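Local coordinates for Low density lipoprotein receptor adapter protein 1 (PDB 3SO6), which serves as a clathrin-associated sorting adaptor whose phosphotyrosine-binding domain, the part described here, grips the NPXY motif of the LDL receptor tail for endocytosis, at residues 113-116 with 117-121. Numbering follows the deposited sequence.
Sequences QAVT and LTVAQ
Gln113 accepts the backbone N-H of Leu117 on its carbonyl oxygen, the first of four successive i to i+4 bonds that join 113-116 to 117-121 within helix 109-131, the C-terminal helix of the PTB domain, which packs on the antiparallel sheet. The N of Leu117 lies 2.9 Å from O of Gln113, and the leucine side chain folds back toward the same oxygen, its CG 3.3 Å from Gln113 O; the first torsion, -73°, keeps CG beside the backbone N, where it crowds against that oxygen. Both residues also pack on the bound peptide, Gln113 on an apolar side chain and Leu117 against an aromatic one, a fitting place for a branched apolar group. The carbonyl oxygen of Ala114 is doubly engaged: Thr118 reaches it with N at 3.0 Å and with OG1 at 2.7 Å, from opposite faces of the carbonyl plane. The threonine hydroxyl can do this because OG1 stands anti to its own carbonyl carbon (chi1 -59°) and therefore leans back toward the preceding turn. A valine here has no hydroxyl and would probably cost Ala114 O its second donor, leaving the face that OG1 approaches without that bond. Val115, buried, meets Phe6 and Phe87 of the sheet; its O takes the nearly straight bond from Val119 N (169° at the hydrogen), and its CG1 lies 4.3 Å from CG2 of Val119, a loose apolar contact where both valines touch Phe87. With its hydroxyl bonded to Ala112 O, buried Thr116 can pack on Phe87, Cys77 and Ala79 and against a peptide aromatic side chain, which short Ala120 also meets. Ala120 N sits 2.9 Å from Thr116 O, with the methyl CB of Ala120 3.6 Å from the same oxygen.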
loop_
_atom_site.group_PDB
_atom_site.type_symbol
_atom_site.label_atom_id
_atom_site.label_comp_id
_atom_site.label_asym_id
_atom_site.label_seq_id
_atom_site.Cartn_x
_atom_site.Cartn_y
_atom_site.Cartn_z
ATOM N N GLN A 113 -2.362 -10.510 -5.119
ATOM C CA GLN A 113 -3.813 -10.387 -5.180
ATOM C C GLN A 113 -4.413 -10.415 -3.767
ATOM O O GLN A 113 -5.344 -9.644 -3.454
ATOM C CB GLN A 113 -4.429 -11.501 -6.038
ATOM C CG GLN A 113 -4.046 -11.384 -7.488
ATOM C CD GLN A 113 -4.571 -12.495 -8.342
ATOM O OE1 GLN A 113 -4.965 -13.540 -7.867
ATOM N NE2 GLN A 113 -4.527 -12.290 -9.643
ATOM N N ALA A 114 -3.935 -11.332 -2.927
ATOM C CA ALA A 114 -4.478 -11.417 -1.553
ATOM C C ALA A 114 -4.243 -10.149 -0.788
ATOM O O ALA A 114 -5.091 -9.693 0.002
ATOM C CB ALA A 114 -3.834 -12.640 -0.797
ATOM N N VAL A 115 -3.069 -9.583 -0.922
ATOM C CA VAL A 115 -2.765 -8.312 -0.193
ATOM C C VAL A 115 -3.713 -7.210 -0.682
ATOM O O VAL A 115 -4.314 -6.504 0.148
ATOM C CB VAL A 115 -1.326 -7.865 -0.401
ATOM C CG1 VAL A 115 -1.111 -6.570 0.416
ATOM C CG2 VAL A 115 -0.364 -8.977 0.132
ATOM N N THR A 116 -3.881 -7.078 -2.002
ATOM C CA THR A 116 -4.748 -6.025 -2.556
ATOM C C THR A 116 -6.173 -6.179 -2.049
ATOM O O THR A 116 -6.839 -5.199 -1.698
ATOM C CB THR A 116 -4.597 -5.960 -4.074
ATOM O OG1 THR A 116 -3.205 -6.043 -4.428
ATOM C CG2 THR A 116 -5.283 -4.779 -4.570
ATOM N N LEU A 117 -6.679 -7.429 -2.056
ATOM C CA LEU A 117 -8.051 -7.690 -1.624
ATOM C C LEU A 117 -8.204 -7.385 -0.120
ATOM O O LEU A 117 -9.284 -6.985 0.321
ATOM C CB LEU A 117 -8.408 -9.129 -1.915
ATOM C CG LEU A 117 -8.624 -9.362 -3.434
ATOM C CD1 LEU A 117 -8.672 -10.849 -3.674
ATOM C CD2 LEU A 117 -9.811 -8.696 -3.992
ATOM N N THR A 118 -7.162 -7.640 0.658
ATOM C CA THR A 118 -7.205 -7.371 2.106
ATOM C C THR A 118 -7.242 -5.845 2.314
ATOM O O THR A 118 -7.995 -5.357 3.170
ATOM C CB THR A 118 -6.009 -7.984 2.787
ATOM O OG1 THR A 118 -6.037 -9.377 2.530
ATOM C CG2 THR A 118 -6.050 -7.756 4.259
ATOM N N VAL A 119 -6.413 -5.103 1.599
ATOM C CA VAL A 119 -6.443 -3.634 1.673
ATOM C C VAL A 119 -7.790 -3.089 1.250
ATOM O O VAL A 119 -8.318 -2.193 1.886
ATOM C CB VAL A 119 -5.252 -3.017 0.960
ATOM C CG1 VAL A 119 -5.327 -1.508 0.980
ATOM C CG2 VAL A 119 -3.916 -3.512 1.558
ATOM N N ALA A 120 -8.408 -3.675 0.222
ATOM C CA ALA A 120 -9.759 -3.251 -0.183
ATOM C C ALA A 120 -10.740 -3.429 0.951
ATOM O O ALA A 120 -11.633 -2.578 1.128
ATOM C CB ALA A 120 -10.229 -4.104 -1.374
ATOM N N GLN A 121 -10.646 -4.555 1.668
ATOM C CA GLN A 121 -11.502 -4.725 2.821
ATOM C C GLN A 121 -11.272 -3.654 3.869
ATOM O O GLN A 121 -12.243 -3.131 4.451
ATOM C CB GLN A 121 -11.376 -6.116 3.429
ATOM C CG GLN A 121 -12.381 -6.353 4.583
ATOM C CD GLN A 121 -12.064 -7.613 5.476
ATOM O OE1 GLN A 121 -11.164 -8.401 5.187
ATOM N NE2 GLN A 121 -12.841 -7.778 6.592
#